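Local coordinates for protein halogenase (Chondromyces crocatus, PDB 3E1T) that probably halogenates the chondrochloren skeleton or its precursor, as an FAD-dependent enzyme of the myxobacterial secondary metabolism, at residues A[8-13]-A[31-36]; A[39-44]-A[128-133]; A[133-138]-A[146-151]. All coordinates share one frame; numbering follows the deposited sequence.

Contact 1: A[8-13]-A[31-36]; sequences FDLIVI and HRVLLL. With FAD (flavin-adenine dinucleotide), chain C.
The beta-alpha-beta unit of a Rossmann-type FAD-binding domain brings strands 10-13 and 33-36 together, with Leu10, Ile11, Val12 and Ile13 paired in parallel to Val33, Leu34, Leu35 and Leu36. The two short axes run nearly parallel. Backbone bonds alternate along the pair, the straightest being Val12 N to Leu34 O at 2.8 Å (171° at the hydrogen). Helix 17-27 covers the face formed by Leu10, Val12, Val33 and Leu35, where Val12 CG1 lies 3.9 Å from Leu35 CD2. The other face carries Ile11, Ile13, Leu34 and Leu36.

Before the strands the chemistry becomes polar. Asp9 clasps Arg32 twice: OD1 receives the Arg32 backbone N-H on its anti lone pair, while OD2 forms a salt bridge to Arg32 NH1 at 3.0 Å. The carboxylate does not lie flat against the guanidinium; the planes are 66° apart, and Asp9 CG sits over one guanidinium face toward its rim. A bend in the arginine chain at chi3 folds the group back over the acid. In the reverse direction Arg32 O takes two donors, Asp9 N and Leu10 N, so the corner at Asp9 is tied to Arg32 through both backbone and side chain.

Phe8 lays one ring face over Leu34 in a CH-pi contact, with Leu34 CB 3.6 Å from the ring centroid and only 2° off the normal. Leu34 CG leans toward the far rim, 3.6 Å from Phe8 CZ. At the opposite end of the strands the cofactor's adenine is met from both strands: Ile13 CG2 packs 3.6 Å from FAD N1A, and Leu36 O approaches FAD C2A to 3.4 Å.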
# COMPACT_ATOMS: atom_id res chain seq x y z
N PHE A 8 3.74 -29.08 3.63
CA PHE A 8 4.62 -27.97 4.01
C PHE A 8 4.25 -27.43 5.40
O PHE A 8 3.26 -27.84 5.99
CB PHE A 8 4.55 -26.87 2.96
CG PHE A 8 5.07 -27.28 1.60
CD1 PHE A 8 6.42 -27.11 1.29
CD2 PHE A 8 4.23 -27.83 0.65
CE1 PHE A 8 6.91 -27.48 0.04
CE2 PHE A 8 4.71 -28.21 -0.60
CZ PHE A 8 6.05 -28.04 -0.91
N ASP A 9 5.06 -26.53 5.94
CA ASP A 9 4.63 -25.83 7.15
C ASP A 9 3.71 -24.67 6.73
O ASP A 9 2.76 -24.35 7.43
CB ASP A 9 5.82 -25.34 7.99
CG ASP A 9 6.71 -26.48 8.49
OD1 ASP A 9 7.90 -26.51 8.10
OD2 ASP A 9 6.25 -27.32 9.30
N LEU A 10 3.98 -24.08 5.56
CA LEU A 10 3.29 -22.87 5.10
C LEU A 10 3.21 -22.84 3.59
O LEU A 10 4.20 -23.09 2.91
CB LEU A 10 4.04 -21.62 5.58
CG LEU A 10 3.69 -20.22 5.04
CD1 LEU A 10 2.28 -19.82 5.46
CD2 LEU A 10 4.71 -19.18 5.53
N ILE A 11 2.03 -22.51 3.07
CA ILE A 11 1.88 -22.18 1.65
C ILE A 11 1.50 -20.71 1.51
O ILE A 11 0.49 -20.27 2.08
CB ILE A 11 0.82 -23.05 0.95
CG1 ILE A 11 1.22 -24.53 1.01
CG2 ILE A 11 0.65 -22.59 -0.51
CD1 ILE A 11 0.06 -25.51 0.90
N VAL A 12 2.31 -19.97 0.75
CA VAL A 12 2.04 -18.58 0.44
C VAL A 12 1.56 -18.44 -1.00
O VAL A 12 2.19 -18.97 -1.92
CB VAL A 12 3.29 -17.70 0.71
CG1 VAL A 12 3.03 -16.25 0.32
CG2 VAL A 12 3.65 -17.78 2.18
N ILE A 13 0.43 -17.76 -1.16
CA ILE A 13 -0.16 -17.49 -2.45
C ILE A 13 0.20 -16.08 -2.93
O ILE A 13 -0.41 -15.08 -2.49
CB ILE A 13 -1.71 -17.58 -2.38
CG1 ILE A 13 -2.16 -18.79 -1.54
CG2 ILE A 13 -2.29 -17.51 -3.80
CD1 ILE A 13 -3.67 -18.88 -1.32
N HIS A 31 11.82 -23.61 8.41
CA HIS A 31 10.55 -24.29 8.18
C HIS A 31 10.35 -24.55 6.70
O HIS A 31 11.00 -23.93 5.87
CB HIS A 31 9.39 -23.45 8.75
CG HIS A 31 9.47 -23.23 10.22
ND1 HIS A 31 9.64 -21.98 10.78
CD2 HIS A 31 9.39 -24.09 11.27
CE1 HIS A 31 9.66 -22.08 12.09
NE2 HIS A 31 9.51 -23.35 12.42
N ARG A 32 9.45 -25.49 6.39
CA ARG A 32 9.15 -25.84 4.99
C ARG A 32 8.09 -24.90 4.43
O ARG A 32 6.94 -24.94 4.86
CB ARG A 32 8.66 -27.30 4.88
CG ARG A 32 9.44 -28.32 5.71
CD ARG A 32 8.93 -29.76 5.56
NE ARG A 32 7.53 -30.00 5.98
CZ ARG A 32 7.07 -29.96 7.23
NH1 ARG A 32 7.86 -29.65 8.25
NH2 ARG A 32 5.79 -30.22 7.47
N VAL A 33 8.48 -24.04 3.49
CA VAL A 33 7.49 -23.18 2.85
C VAL A 33 7.49 -23.28 1.33
O VAL A 33 8.55 -23.34 0.70
CB VAL A 33 7.47 -21.68 3.41
CG1 VAL A 33 8.61 -21.39 4.37
CG2 VAL A 33 7.35 -20.63 2.29
N LEU A 34 6.28 -23.35 0.79
CA LEU A 34 6.01 -23.28 -0.63
C LEU A 34 5.41 -21.91 -0.92
O LEU A 34 4.59 -21.41 -0.15
CB LEU A 34 4.97 -24.35 -1.00
CG LEU A 34 4.80 -24.98 -2.39
CD1 LEU A 34 3.32 -25.18 -2.66
CD2 LEU A 34 5.46 -24.25 -3.54
N LEU A 35 5.80 -21.31 -2.03
CA LEU A 35 5.22 -20.06 -2.48
C LEU A 35 4.85 -20.23 -3.94
O LEU A 35 5.71 -20.54 -4.77
CB LEU A 35 6.20 -18.90 -2.23
CG LEU A 35 6.28 -17.52 -2.91
CD1 LEU A 35 5.30 -17.25 -4.03
CD2 LEU A 35 6.25 -16.43 -1.85
N LEU A 36 3.57 -20.04 -4.23
CA LEU A 36 3.05 -20.13 -5.60
C LEU A 36 2.73 -18.75 -6.19
O LEU A 36 1.97 -17.98 -5.60
CB LEU A 36 1.80 -21.03 -5.63
CG LEU A 36 1.95 -22.49 -5.15
CD1 LEU A 36 0.61 -23.19 -5.16
CD2 LEU A 36 2.94 -23.26 -6.01
PA FAD C . 0.97 -7.58 -5.13
O1A FAD C . 2.16 -6.67 -5.31
O2A FAD C . -0.22 -7.22 -5.94
O5B FAD C . 1.45 -9.07 -5.54
C5B FAD C . 0.57 -10.18 -5.43
C4B FAD C . 1.09 -11.32 -6.31
O4B FAD C . 0.18 -12.41 -6.32
C3B FAD C . 1.24 -10.87 -7.76
O3B FAD C . 2.56 -11.14 -8.16
C2B FAD C . 0.27 -11.73 -8.54
O2B FAD C . 0.84 -12.14 -9.75
C1B FAD C . 0.05 -12.92 -7.62
N9A FAD C . -1.26 -13.58 -7.73
C8A FAD C . -2.50 -13.03 -7.95
N7A FAD C . -3.41 -14.03 -7.94
C5A FAD C . -2.77 -15.21 -7.72
C6A FAD C . -3.21 -16.54 -7.63
N6A FAD C . -4.47 -16.89 -7.90
N1A FAD C . -2.28 -17.53 -7.38
C2A FAD C . -0.94 -17.23 -7.26
N3A FAD C . -0.53 -15.92 -7.37
C4A FAD C . -1.42 -14.93 -7.58
N1 FAD C . 2.54 1.36 -2.77
C2 FAD C . 3.74 1.91 -2.41
O2 FAD C . 4.37 1.38 -1.50
N3 FAD C . 4.19 3.04 -3.06
C4 FAD C . 3.45 3.62 -4.09
O4 FAD C . 3.86 4.61 -4.68
C4X FAD C . 2.22 3.06 -4.44
N5 FAD C . 1.46 3.61 -5.45
C5X FAD C . 0.25 3.03 -5.79
C6 FAD C . -0.54 3.57 -6.81
C7 FAD C . -1.77 2.98 -7.14
C7M FAD C . -2.70 3.70 -8.07
C8 FAD C . -2.21 1.84 -6.45
C8M FAD C . -3.61 1.30 -6.63
C9 FAD C . -1.42 1.30 -5.45
C9A FAD C . -0.19 1.88 -5.11
N10 FAD C . 0.58 1.32 -4.11
C10 FAD C . 1.78 1.91 -3.77
C1' FAD C . 0.17 0.02 -3.45
C2' FAD C . 0.95 -1.21 -3.93
O2' FAD C . 0.63 -1.41 -5.30
C3' FAD C . 0.55 -2.47 -3.14
O3' FAD C . 0.27 -2.14 -1.80
C4' FAD C . 1.61 -3.56 -3.08
O4' FAD C . 1.89 -4.01 -4.39
C5' FAD C . 1.09 -4.73 -2.25
O5' FAD C . 1.90 -5.85 -2.45
P FAD C . 1.32 -7.34 -2.29
O1P FAD C . 2.48 -8.29 -2.05
O2P FAD C . 0.36 -7.41 -1.15
O3P FAD C . 0.49 -7.62 -3.62

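Contact 2: A[39-44]-A[128-133]; sequences EAFPRH and VRERHE. With FAD (flavin-adenine dinucleotide), chain C.
Glu130 reaches straight across to the backbone of Ala40 and Phe41, which brings its carboxylate beside the Phe41 amide. Phe41 N donates to Glu130 OE1 at 2.7 Å, approaching from above the carboxylate plane, 67° out of it. The Phe41 side chain runs crosswise to that of Glu130, its ring tilted 38° from the carboxylate; Phe41 CB lies 3.6 Å from Glu130 OE2. A water lies within 2.7 Å of both Phe41 O and Glu130 OE1. Beside this, Arg131 N makes a weak bond of 3.3 Å to Glu39 O, and Arg131 CD rests 3.7 Å from Ala40 CB.

Phe41 also places its CZ over one face of the Arg43 guanidinium. That group meets the adenosine ribose edge-on: NE and NH2 both donate to FAD O3B, at 3.1 and 3.0 Å, so two N-H groups grip one hydroxyl oxygen.

Outside the pair, Asp114 binds Arg43 NH1 and Arg119 binds Glu130 OE2, both in salt bridges from helix 110-123, which also packs on Phe41. The contact thus joins the loop between strand 33-36 and helix 52-61 to the chain leaving strand 127-129.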
# COMPACT_ATOMS: atom_id res chain seq x y z
N GLU A 39 2.39 -15.44 -12.12
CA GLU A 39 3.17 -14.87 -13.22
C GLU A 39 4.58 -15.45 -13.25
O GLU A 39 5.03 -16.08 -12.29
CB GLU A 39 3.25 -13.34 -13.07
CG GLU A 39 1.94 -12.57 -13.31
CD GLU A 39 1.98 -11.63 -14.53
OE1 GLU A 39 1.62 -10.44 -14.38
OE2 GLU A 39 2.37 -12.07 -15.64
N ALA A 40 5.26 -15.24 -14.37
CA ALA A 40 6.69 -15.48 -14.48
C ALA A 40 7.40 -14.14 -14.25
O ALA A 40 7.10 -13.15 -14.92
CB ALA A 40 7.05 -16.07 -15.86
N PHE A 41 8.32 -14.12 -13.30
CA PHE A 41 9.07 -12.92 -12.98
C PHE A 41 10.20 -12.71 -13.99
O PHE A 41 10.69 -13.68 -14.58
CB PHE A 41 9.60 -12.97 -11.55
CG PHE A 41 8.58 -12.55 -10.52
CD1 PHE A 41 7.21 -12.64 -10.78
CD2 PHE A 41 8.98 -12.09 -9.27
CE1 PHE A 41 6.27 -12.27 -9.81
CE2 PHE A 41 8.05 -11.71 -8.31
CZ PHE A 41 6.69 -11.80 -8.59
N PRO A 42 10.60 -11.44 -14.22
CA PRO A 42 10.03 -10.22 -13.63
C PRO A 42 8.75 -9.78 -14.32
O PRO A 42 8.57 -10.04 -15.52
CB PRO A 42 11.14 -9.19 -13.84
CG PRO A 42 11.83 -9.63 -15.08
CD PRO A 42 11.73 -11.14 -15.12
N ARG A 43 7.86 -9.12 -13.57
CA ARG A 43 6.58 -8.63 -14.12
C ARG A 43 6.21 -7.24 -13.58
O ARG A 43 6.53 -6.91 -12.43
CB ARG A 43 5.45 -9.64 -13.83
CG ARG A 43 5.20 -9.95 -12.34
CD ARG A 43 4.04 -9.11 -11.74
NE ARG A 43 3.93 -9.31 -10.28
CZ ARG A 43 4.64 -8.64 -9.38
NH1 ARG A 43 5.52 -7.72 -9.78
NH2 ARG A 43 4.47 -8.89 -8.09
N HIS A 44 5.55 -6.44 -14.41
CA HIS A 44 5.14 -5.09 -14.02
C HIS A 44 4.07 -5.10 -12.94
O HIS A 44 3.11 -5.87 -13.01
CB HIS A 44 4.61 -4.29 -15.21
CG HIS A 44 4.05 -2.95 -14.82
ND1 HIS A 44 2.72 -2.74 -14.54
CD2 HIS A 44 4.66 -1.75 -14.65
CE1 HIS A 44 2.53 -1.48 -14.23
NE2 HIS A 44 3.69 -0.85 -14.28
N VAL A 128 9.96 -21.64 -4.19
CA VAL A 128 9.10 -20.77 -4.99
C VAL A 128 8.88 -21.34 -6.39
O VAL A 128 9.81 -21.86 -7.02
CB VAL A 128 9.53 -19.25 -5.00
CG1 VAL A 128 10.54 -18.94 -3.91
CG2 VAL A 128 10.03 -18.80 -6.37
N ARG A 129 7.65 -21.26 -6.86
CA ARG A 129 7.28 -21.80 -8.15
C ARG A 129 6.42 -20.82 -8.91
O ARG A 129 5.27 -20.56 -8.52
CB ARG A 129 6.58 -23.16 -7.97
CG ARG A 129 7.57 -24.29 -7.72
CD ARG A 129 7.12 -25.24 -6.64
NE ARG A 129 6.16 -26.22 -7.15
CZ ARG A 129 5.90 -27.39 -6.58
NH1 ARG A 129 6.53 -27.76 -5.46
NH2 ARG A 129 5.00 -28.19 -7.13
N GLU A 130 6.98 -20.26 -9.98
CA GLU A 130 6.28 -19.32 -10.85
C GLU A 130 5.38 -20.09 -11.81
O GLU A 130 5.40 -21.32 -11.82
CB GLU A 130 7.28 -18.44 -11.60
CG GLU A 130 8.02 -17.46 -10.69
CD GLU A 130 9.20 -16.78 -11.35
OE1 GLU A 130 9.21 -16.61 -12.59
OE2 GLU A 130 10.14 -16.41 -10.62
N ARG A 131 4.59 -19.36 -12.60
CA ARG A 131 3.58 -19.94 -13.51
C ARG A 131 2.57 -20.88 -12.84
O ARG A 131 1.95 -21.72 -13.50
CB ARG A 131 4.25 -20.64 -14.72
CG ARG A 131 4.96 -19.71 -15.71
CD ARG A 131 4.18 -18.42 -15.99
NE ARG A 131 2.87 -18.66 -16.60
CZ ARG A 131 2.56 -18.38 -17.86
NH1 ARG A 131 3.46 -17.83 -18.67
NH2 ARG A 131 1.33 -18.63 -18.31
N HIS A 132 2.40 -20.71 -11.52
CA HIS A 132 1.49 -21.53 -10.73
C HIS A 132 0.37 -20.67 -10.14
O HIS A 132 0.61 -19.83 -9.25
CB HIS A 132 2.27 -22.23 -9.60
CG HIS A 132 3.14 -23.37 -10.05
ND1 HIS A 132 3.16 -24.58 -9.40
CD2 HIS A 132 4.02 -23.47 -11.07
CE1 HIS A 132 4.02 -25.39 -9.99
NE2 HIS A 132 4.56 -24.74 -11.01
N GLU A 133 -0.85 -20.88 -10.62
CA GLU A 133 -2.02 -20.13 -10.16
C GLU A 133 -2.88 -20.91 -9.16
O GLU A 133 -3.44 -21.95 -9.49
CB GLU A 133 -2.88 -19.68 -11.34
CG GLU A 133 -4.14 -18.92 -10.94
CD GLU A 133 -4.94 -18.39 -12.13
OE1 GLU A 133 -4.79 -18.90 -13.26
OE2 GLU A 133 -5.75 -17.47 -11.91
PA FAD C . 0.97 -7.58 -5.13
O1A FAD C . 2.16 -6.67 -5.31
O2A FAD C . -0.22 -7.22 -5.94
O5B FAD C . 1.45 -9.07 -5.54
C5B FAD C . 0.57 -10.18 -5.43
C4B FAD C . 1.09 -11.32 -6.31
O4B FAD C . 0.18 -12.41 -6.32
C3B FAD C . 1.24 -10.87 -7.76
O3B FAD C . 2.56 -11.14 -8.16
C2B FAD C . 0.27 -11.73 -8.54
O2B FAD C . 0.84 -12.14 -9.75
C1B FAD C . 0.05 -12.92 -7.62
N9A FAD C . -1.26 -13.58 -7.73
C8A FAD C . -2.50 -13.03 -7.95
N7A FAD C . -3.41 -14.03 -7.94
C5A FAD C . -2.77 -15.21 -7.72
C6A FAD C . -3.21 -16.54 -7.63
N6A FAD C . -4.47 -16.89 -7.90
N1A FAD C . -2.28 -17.53 -7.38
C2A FAD C . -0.94 -17.23 -7.26
N3A FAD C . -0.53 -15.92 -7.37
C4A FAD C . -1.42 -14.93 -7.58
N1 FAD C . 2.54 1.36 -2.77
C2 FAD C . 3.74 1.91 -2.41
O2 FAD C . 4.37 1.38 -1.50
N3 FAD C . 4.19 3.04 -3.06
C4 FAD C . 3.45 3.62 -4.09
O4 FAD C . 3.86 4.61 -4.68
C4X FAD C . 2.22 3.06 -4.44
N5 FAD C . 1.46 3.61 -5.45
C5X FAD C . 0.25 3.03 -5.79
C6 FAD C . -0.54 3.57 -6.81
C7 FAD C . -1.77 2.98 -7.14
C7M FAD C . -2.70 3.70 -8.07
C8 FAD C . -2.21 1.84 -6.45
C8M FAD C . -3.61 1.30 -6.63
C9 FAD C . -1.42 1.30 -5.45
C9A FAD C . -0.19 1.88 -5.11
N10 FAD C . 0.58 1.32 -4.11
C10 FAD C . 1.78 1.91 -3.77
C1' FAD C . 0.17 0.02 -3.45
C2' FAD C . 0.95 -1.21 -3.93
O2' FAD C . 0.63 -1.41 -5.30
C3' FAD C . 0.55 -2.47 -3.14
O3' FAD C . 0.27 -2.14 -1.80
C4' FAD C . 1.61 -3.56 -3.08
O4' FAD C . 1.89 -4.01 -4.39
C5' FAD C . 1.09 -4.73 -2.25
O5' FAD C . 1.90 -5.85 -2.45
P FAD C . 1.32 -7.34 -2.29
O1P FAD C . 2.48 -8.29 -2.05
O2P FAD C . 0.36 -7.41 -1.15
O3P FAD C . 0.49 -7.62 -3.62
O HOH W 1 11.74 -15.63 -13.01

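Contact 3: A[133-138]-A[146-151]; sequences EVIDVL and GVRYRN. With FAD (flavin-adenine dinucleotide), chain C.
Val134 and Val147 interlock at about a right angle on one face of the beta hairpin 133-140/143-150, Val134 CG1 coming within 4.0 Å of Val147 CB. Val137 lies farther along on that face, and its CG1 settles 3.5 Å from Gly146 O. The strands are antiparallel, their short axes 162° apart. A classic beta bulge interrupts them: Ile135 and Asp136 both face Arg148, whose O accepts from Ile135 N at 2.7 Å and from Asp136 N at 3.3 Å.

The extra residue makes a bump directed at the partner strand. Ile135 CB packs 3.8 Å from Arg148 CG, while its CD1 reaches Arg150 CG, filling the gap between the two arginine stems. Asp136 and Arg148 run out alongside each other, and OD2 of the acid bridges to Arg148 NE at 3.0 Å, the carboxylate turned 71° from the guanidinium. The Arg148 chain turns at chi3 (38°), and Leu138 CD2 comes over one face of its guanidinium, 4.0 Å from NH2. Leu138 CD1 meanwhile reaches the backbone carbonyl of Val147, beside side-chain-less Gly146.

At the start of the hairpin Val134 reads the adenine edge through its backbone, with N donating to FAD N1A and O accepting from FAD N6A, both at 3.0 Å. Glu133 extends past the adenine, its CG near N6A, to a salt bridge with Arg173. Against the face of Val134, Val137 and Tyr149, Ile13 of strand 10-13 and Leu36 of strand 33-36 pack on the hairpin, and strand 156-161 flanks 143-150 on the side away from 133-140.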
# COMPACT_ATOMS: atom_id res chain seq x y z
N GLU A 133 -0.85 -20.88 -10.62
CA GLU A 133 -2.02 -20.13 -10.16
C GLU A 133 -2.88 -20.91 -9.16
O GLU A 133 -3.44 -21.95 -9.49
CB GLU A 133 -2.88 -19.68 -11.34
CG GLU A 133 -4.14 -18.92 -10.94
CD GLU A 133 -4.94 -18.39 -12.13
OE1 GLU A 133 -4.79 -18.90 -13.26
OE2 GLU A 133 -5.75 -17.47 -11.91
N VAL A 134 -2.98 -20.39 -7.93
CA VAL A 134 -3.88 -20.95 -6.92
C VAL A 134 -5.34 -20.69 -7.29
O VAL A 134 -5.70 -19.59 -7.71
CB VAL A 134 -3.56 -20.42 -5.50
CG1 VAL A 134 -4.58 -20.93 -4.47
CG2 VAL A 134 -2.17 -20.85 -5.09
N ILE A 135 -6.15 -21.74 -7.17
CA ILE A 135 -7.53 -21.74 -7.63
C ILE A 135 -8.47 -21.70 -6.43
O ILE A 135 -9.50 -21.01 -6.45
CB ILE A 135 -7.82 -23.02 -8.48
CG1 ILE A 135 -6.82 -23.16 -9.63
CG2 ILE A 135 -9.25 -23.02 -9.03
CD1 ILE A 135 -6.88 -22.02 -10.65
N ASP A 136 -8.12 -22.45 -5.40
CA ASP A 136 -8.95 -22.57 -4.21
C ASP A 136 -8.06 -22.87 -3.03
O ASP A 136 -7.04 -23.53 -3.18
CB ASP A 136 -9.94 -23.74 -4.36
CG ASP A 136 -10.85 -23.58 -5.56
OD1 ASP A 136 -11.78 -22.75 -5.49
OD2 ASP A 136 -10.63 -24.29 -6.57
N VAL A 137 -8.47 -22.39 -1.86
CA VAL A 137 -7.94 -22.86 -0.58
C VAL A 137 -8.87 -23.98 -0.08
O VAL A 137 -10.09 -23.84 -0.12
CB VAL A 137 -7.86 -21.73 0.47
CG1 VAL A 137 -7.39 -22.27 1.82
CG2 VAL A 137 -6.92 -20.60 0.00
N LEU A 138 -8.28 -25.07 0.43
CA LEU A 138 -9.06 -26.24 0.86
C LEU A 138 -9.21 -26.30 2.36
O LEU A 138 -8.27 -26.03 3.10
CB LEU A 138 -8.42 -27.54 0.34
CG LEU A 138 -8.12 -27.59 -1.17
CD1 LEU A 138 -7.32 -28.84 -1.53
CD2 LEU A 138 -9.38 -27.49 -2.00
N GLY A 146 -4.98 -26.75 2.82
CA GLY A 146 -4.21 -26.81 1.59
C GLY A 146 -4.75 -25.90 0.52
O GLY A 146 -5.60 -25.06 0.78
N VAL A 147 -4.23 -26.07 -0.69
CA VAL A 147 -4.69 -25.32 -1.84
C VAL A 147 -4.85 -26.22 -3.06
O VAL A 147 -4.20 -27.27 -3.15
CB VAL A 147 -3.72 -24.14 -2.19
CG1 VAL A 147 -3.65 -23.11 -1.05
CG2 VAL A 147 -2.32 -24.66 -2.57
N ARG A 148 -5.72 -25.82 -3.98
CA ARG A 148 -5.72 -26.37 -5.34
C ARG A 148 -5.09 -25.34 -6.26
O ARG A 148 -5.45 -24.16 -6.20
CB ARG A 148 -7.14 -26.71 -5.83
CG ARG A 148 -7.28 -26.65 -7.37
CD ARG A 148 -8.55 -27.29 -7.93
NE ARG A 148 -9.73 -27.06 -7.09
CZ ARG A 148 -10.23 -27.97 -6.27
NH1 ARG A 148 -9.65 -29.15 -6.16
NH2 ARG A 148 -11.31 -27.69 -5.54
N TYR A 149 -4.17 -25.78 -7.12
CA TYR A 149 -3.53 -24.90 -8.09
C TYR A 149 -3.36 -25.58 -9.45
O TYR A 149 -3.50 -26.79 -9.56
CB TYR A 149 -2.16 -24.43 -7.58
CG TYR A 149 -1.12 -25.52 -7.39
CD1 TYR A 149 -0.16 -25.78 -8.37
CD2 TYR A 149 -1.08 -26.28 -6.22
CE1 TYR A 149 0.80 -26.78 -8.19
CE2 TYR A 149 -0.13 -27.28 -6.03
CZ TYR A 149 0.81 -27.52 -7.02
OH TYR A 149 1.76 -28.51 -6.83
N ARG A 150 -3.04 -24.78 -10.47
CA ARG A 150 -2.58 -25.29 -11.76
C ARG A 150 -1.10 -24.97 -11.88
O ARG A 150 -0.69 -23.83 -11.62
CB ARG A 150 -3.32 -24.64 -12.93
CG ARG A 150 -4.80 -24.40 -12.73
CD ARG A 150 -5.39 -23.68 -13.94
NE ARG A 150 -5.60 -24.59 -15.07
CZ ARG A 150 -5.81 -24.19 -16.33
NH1 ARG A 150 -5.81 -22.90 -16.64
NH2 ARG A 150 -6.00 -25.10 -17.28
N ASN A 151 -0.29 -25.96 -12.27
CA ASN A 151 1.14 -25.74 -12.47
C ASN A 151 1.43 -25.09 -13.83
O ASN A 151 0.51 -24.60 -14.48
CB ASN A 151 1.96 -27.03 -12.24
CG ASN A 151 1.75 -28.07 -13.34
OD1 ASN A 151 1.10 -27.82 -14.35
ND2 ASN A 151 2.31 -29.25 -13.13
PA FAD C . 0.97 -7.58 -5.13
O1A FAD C . 2.16 -6.67 -5.31
O2A FAD C . -0.22 -7.22 -5.94
O5B FAD C . 1.45 -9.07 -5.54
C5B FAD C . 0.57 -10.18 -5.43
C4B FAD C . 1.09 -11.32 -6.31
O4B FAD C . 0.18 -12.41 -6.32
C3B FAD C . 1.24 -10.87 -7.76
O3B FAD C . 2.56 -11.14 -8.16
C2B FAD C . 0.27 -11.73 -8.54
O2B FAD C . 0.84 -12.14 -9.75
C1B FAD C . 0.05 -12.92 -7.62
N9A FAD C . -1.26 -13.58 -7.73
C8A FAD C . -2.50 -13.03 -7.95
N7A FAD C . -3.41 -14.03 -7.94
C5A FAD C . -2.77 -15.21 -7.72
C6A FAD C . -3.21 -16.54 -7.63
N6A FAD C . -4.47 -16.89 -7.90
N1A FAD C . -2.28 -17.53 -7.38
C2A FAD C . -0.94 -17.23 -7.26
N3A FAD C . -0.53 -15.92 -7.37
C4A FAD C . -1.42 -14.93 -7.58
N1 FAD C . 2.54 1.36 -2.77
C2 FAD C . 3.74 1.91 -2.41
O2 FAD C . 4.37 1.38 -1.50
N3 FAD C . 4.19 3.04 -3.06
C4 FAD C . 3.45 3.62 -4.09
O4 FAD C . 3.86 4.61 -4.68
C4X FAD C . 2.22 3.06 -4.44
N5 FAD C . 1.46 3.61 -5.45
C5X FAD C . 0.25 3.03 -5.79
C6 FAD C . -0.54 3.57 -6.81
C7 FAD C . -1.77 2.98 -7.14
C7M FAD C . -2.70 3.70 -8.07
C8 FAD C . -2.21 1.84 -6.45
C8M FAD C . -3.61 1.30 -6.63
C9 FAD C . -1.42 1.30 -5.45
C9A FAD C . -0.19 1.88 -5.11
N10 FAD C . 0.58 1.32 -4.11
C10 FAD C . 1.78 1.91 -3.77
C1' FAD C . 0.17 0.02 -3.45
C2' FAD C . 0.95 -1.21 -3.93
O2' FAD C . 0.63 -1.41 -5.30
C3' FAD C . 0.55 -2.47 -3.14
O3' FAD C . 0.27 -2.14 -1.80
C4' FAD C . 1.61 -3.56 -3.08
O4' FAD C . 1.89 -4.01 -4.39
C5' FAD C . 1.09 -4.73 -2.25
O5' FAD C . 1.90 -5.85 -2.45
P FAD C . 1.32 -7.34 -2.29
O1P FAD C . 2.48 -8.29 -2.05
O2P FAD C . 0.36 -7.41 -1.15
O3P FAD C . 0.49 -7.62 -3.62
O HOH W 2 -11.51 -25.64 -8.60

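Contact 1 is the buried one, largely aliphatic between two parallel strands, with its charged pair kept to the end remote from FAD. Contact 3 is partly buried: its valines turn inward, while the Asp136-Arg148 salt bridge lies on the other face, beside the bulge. Contact 2 lies at the surface and depends on a carboxylate, a backbone amide and water. Strands 33-36 and 127-129 are neighbours in the parallel sheet, linking contacts 1 and 2 through a probable Leu35 O to Arg129 N bond; Glu133 belongs to both contacts 2 and 3. Contact 1 backs onto contact 3. All three touch FAD, contacts 1 and 3 at the adenine and contact 2 at both adenine and ribose.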